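PDB 3WJ9: eukaryotic translation initiation factor 2A from Schizosaccharomyces pombe, which probably directs methionyl-tRNAi to 40S ribosomal subunits in a codon-dependent manner, in the early steps of translating a small number of specific mRNAs. Local coordinates for residues Q131-A140 / F171-H179. Numbering follows the deposited sequence.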
loop_
_atom_site.group_PDB
_atom_site.type_symbol
_atom_site.label_atom_id
_atom_site.label_comp_id
_atom_site.label_asym_id
_atom_site.label_seq_id
_atom_site.Cartn_x
_atom_site.Cartn_y
_atom_site.Cartn_z
ATOM N N GLN A 131 -0.563 -12.178 1.955
ATOM C CA GLN A 131 0.048 -11.260 2.903
ATOM C C GLN A 131 1.264 -11.951 3.499
ATOM O O GLN A 131 1.375 -13.174 3.444
ATOM C CB GLN A 131 -0.939 -10.844 3.994
ATOM C CG GLN A 131 -2.240 -10.270 3.460
ATOM C CD GLN A 131 -3.114 -9.689 4.552
ATOM O OE1 GLN A 131 -2.641 -9.385 5.647
ATOM N NE2 GLN A 131 -4.401 -9.547 4.264
ATOM N N TYR A 132 2.183 -11.170 4.054
ATOM C CA TYR A 132 3.406 -11.733 4.605
ATOM C C TYR A 132 3.743 -11.143 5.964
ATOM O O TYR A 132 3.250 -10.078 6.333
ATOM C CB TYR A 132 4.585 -11.500 3.659
ATOM C CG TYR A 132 4.543 -12.275 2.360
ATOM C CD1 TYR A 132 3.725 -11.875 1.310
ATOM C CD2 TYR A 132 5.334 -13.401 2.182
ATOM C CE1 TYR A 132 3.689 -12.582 0.123
ATOM C CE2 TYR A 132 5.305 -14.115 0.997
ATOM C CZ TYR A 132 4.482 -13.700 -0.028
ATOM O OH TYR A 132 4.449 -14.407 -1.209
ATOM N N THR A 133 4.588 -11.851 6.703
ATOM C CA THR A 133 5.207 -11.302 7.897
ATOM C C THR A 133 6.410 -10.479 7.453
ATOM O O THR A 133 6.855 -10.604 6.314
ATOM C CB THR A 133 5.637 -12.405 8.878
ATOM O OG1 THR A 133 6.537 -13.306 8.222
ATOM C CG2 THR A 133 4.423 -13.181 9.358
ATOM N N CYS A 134 6.932 -9.635 8.335
ATOM C CA CYS A 134 8.050 -8.766 7.973
ATOM C C CYS A 134 9.342 -9.541 7.738
ATOM O O CYS A 134 10.179 -9.131 6.933
ATOM C CB CYS A 134 8.272 -7.700 9.047
ATOM S SG CYS A 134 7.185 -6.271 8.888
ATOM N N ASP A 135 9.507 -10.660 8.436
ATOM C CA ASP A 135 10.676 -11.508 8.225
ATOM C C ASP A 135 10.492 -12.416 7.015
ATOM O O ASP A 135 11.373 -13.215 6.693
ATOM C CB ASP A 135 10.983 -12.344 9.475
ATOM C CG ASP A 135 9.786 -13.142 9.966
ATOM O OD1 ASP A 135 8.938 -13.551 9.146
ATOM O OD2 ASP A 135 9.702 -13.372 11.190
ATOM N N GLU A 136 9.333 -12.295 6.368
ATOM C CA GLU A 136 9.028 -13.031 5.145
ATOM C C GLU A 136 9.081 -14.543 5.369
ATOM O O GLU A 136 9.453 -15.297 4.471
ATOM C CB GLU A 136 10.001 -12.628 4.033
ATOM C CG GLU A 136 9.465 -12.748 2.617
ATOM C CD GLU A 136 10.520 -12.387 1.592
ATOM O OE1 GLU A 136 11.584 -13.039 1.589
ATOM O OE2 GLU A 136 10.303 -11.445 0.803
ATOM N N SER A 137 8.710 -14.982 6.568
ATOM C CA SER A 137 8.740 -16.404 6.898
ATOM C C SER A 137 7.360 -17.042 6.772
ATOM O O SER A 137 7.246 -18.253 6.588
ATOM C CB SER A 137 9.285 -16.617 8.314
ATOM O OG SER A 137 8.513 -15.913 9.272
ATOM N N LEU A 138 6.314 -16.227 6.862
ATOM C CA LEU A 138 4.949 -16.743 6.836
ATOM C C LEU A 138 4.076 -16.020 5.811
ATOM O O LEU A 138 4.158 -14.802 5.662
ATOM C CB LEU A 138 4.316 -16.638 8.228
ATOM C CG LEU A 138 5.079 -17.294 9.382
ATOM C CD1 LEU A 138 4.376 -17.046 10.709
ATOM C CD2 LEU A 138 5.256 -18.784 9.136
ATOM N N ALA A 139 3.247 -16.784 5.106
ATOM C CA ALA A 139 2.325 -16.225 4.122
ATOM C C ALA A 139 0.888 -16.563 4.500
ATOM O O ALA A 139 0.654 -17.479 5.286
ATOM C CB ALA A 139 2.649 -16.745 2.731
ATOM N N ALA A 140 -0.072 -15.832 3.942
ATOM C CA ALA A 140 -1.465 -16.007 4.342
ATOM C C ALA A 140 -2.452 -15.879 3.184
ATOM O O ALA A 140 -2.474 -14.873 2.474
ATOM C CB ALA A 140 -1.816 -15.011 5.435
ATOM N N PHE A 171 -9.316 -10.180 6.392
ATOM C CA PHE A 171 -8.305 -10.276 7.447
ATOM C C PHE A 171 -7.114 -9.355 7.164
ATOM O O PHE A 171 -7.002 -8.809 6.069
ATOM C CB PHE A 171 -7.819 -11.719 7.580
ATOM C CG PHE A 171 -6.821 -12.112 6.530
ATOM C CD1 PHE A 171 -7.212 -12.249 5.211
ATOM C CD2 PHE A 171 -5.495 -12.338 6.857
ATOM C CE1 PHE A 171 -6.301 -12.601 4.235
ATOM C CE2 PHE A 171 -4.580 -12.693 5.885
ATOM C CZ PHE A 171 -4.984 -12.825 4.571
ATOM N N ALA A 172 -6.227 -9.194 8.145
ATOM C CA ALA A 172 -5.015 -8.393 7.966
ATOM C C ALA A 172 -3.921 -8.793 8.954
ATOM O O ALA A 172 -4.155 -8.844 10.161
ATOM C CB ALA A 172 -5.331 -6.909 8.106
ATOM N N LEU A 173 -2.727 -9.066 8.435
ATOM C CA LEU A 173 -1.602 -9.500 9.263
ATOM C C LEU A 173 -0.980 -8.350 10.053
ATOM O O LEU A 173 -1.349 -7.190 9.869
ATOM C CB LEU A 173 -0.529 -10.163 8.394
ATOM C CG LEU A 173 -0.515 -11.691 8.336
ATOM C CD1 LEU A 173 -1.904 -12.230 8.060
ATOM C CD2 LEU A 173 0.462 -12.176 7.277
ATOM N N SER A 174 -0.039 -8.684 10.932
ATOM C CA SER A 174 0.688 -7.680 11.704
ATOM C C SER A 174 2.141 -7.588 11.244
ATOM O O SER A 174 2.805 -8.610 11.064
ATOM C CB SER A 174 0.624 -8.003 13.201
ATOM O OG SER A 174 1.456 -7.136 13.953
ATOM N N PRO A 175 2.639 -6.356 11.053
ATOM C CA PRO A 175 4.016 -6.124 10.612
ATOM C C PRO A 175 4.986 -5.940 11.778
ATOM O O PRO A 175 6.067 -5.380 11.601
ATOM C CB PRO A 175 3.901 -4.838 9.788
ATOM C CG PRO A 175 2.641 -4.143 10.300
ATOM C CD PRO A 175 1.912 -5.089 11.229
ATOM N N GLY A 176 4.600 -6.408 12.959
ATOM C CA GLY A 176 5.459 -6.314 14.123
ATOM C C GLY A 176 6.598 -7.311 14.068
ATOM O O GLY A 176 6.738 -8.051 13.095
ATOM N N GLN A 177 7.423 -7.327 15.110
ATOM C CA GLN A 177 8.494 -8.312 15.205
ATOM C C GLN A 177 7.903 -9.692 15.454
ATOM O O GLN A 177 8.250 -10.659 14.777
ATOM C CB GLN A 177 9.485 -7.946 16.312
ATOM C CG GLN A 177 10.491 -6.876 15.927
ATOM C CD GLN A 177 11.676 -6.833 16.873
ATOM O OE1 GLN A 177 11.674 -7.485 17.915
ATOM N NE2 GLN A 177 12.697 -6.063 16.511
ATOM N N ASN A 178 7.005 -9.774 16.430
ATOM C CA ASN A 178 6.262 -11.000 16.680
ATOM C C ASN A 178 4.990 -11.025 15.848
ATOM O O ASN A 178 4.209 -10.075 15.852
ATOM C CB ASN A 178 5.934 -11.145 18.163
ATOM C CG ASN A 178 7.108 -11.665 18.964
ATOM O OD1 ASN A 178 7.445 -12.847 18.896
ATOM N ND2 ASN A 178 7.742 -10.783 19.727
ATOM N N HIS A 179 4.791 -12.125 15.135
ATOM C CA HIS A 179 3.736 -12.217 14.136
ATOM C C HIS A 179 2.352 -12.359 14.765
ATOM O O HIS A 179 2.133 -13.219 15.615
ATOM C CB HIS A 179 4.015 -13.393 13.202
ATOM C CG HIS A 179 5.467 -13.580 12.888
ATOM N ND1 HIS A 179 6.072 -14.819 12.877
ATOM C CD2 HIS A 179 6.436 -12.688 12.572
ATOM C CE1 HIS A 179 7.349 -14.682 12.571
ATOM N NE2 HIS A 179 7.596 -13.397 12.382
#
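H179 meets D135, and at the other end of the contact Q131 meets L173 and F171. NE2 of H179 donates a hydrogen bond to D135 OD2. The carboxylate lies at the edge of the imidazole, its plane turned 85° from the ring. T133 CG2 sits over one face of that ring, 4.0 Å from the H179 centroid, a CH-pi contact. L138 CD1 approaches H179 ND1 at 3.5 Å. The other carboxylate oxygen, D135 OD1, accepts from T133 OG1 and from S137 N, which reach it from opposite faces of its plane. The bond from S137 N makes an Asx turn, so the carboxylate that meets H179 is held by its own loop.

Q131 uses both ends of its amide. Q131 OE1 accepts from L173 N at 2.8 Å, in the carbonyl plane. Q131 NE2 donates to F171 O at 3.3 Å, from above that carbonyl's plane. The chain is extended beyond CG (chi2 -172°), which carries the amide across to the F171 backbone. There the amide stacks over one face of the F171 ring, with NE2 offset toward the rim and the planes 11° apart. With only a methyl group at this place, as in alanine, L173 N is likely to lose this acceptor, F171 O its donor, and the F171 ring its amide cover on that face. L173 CD2 packs on Y132 O at 3.6 Å, and CD1 touches A140 CB.

The contact joins the innermost strands of two successive four-stranded antiparallel blades, 131-132 and 170-173, with the turns that follow them. Such side-by-side blade packing is characteristic of the beta-propeller of this WD-repeat protein.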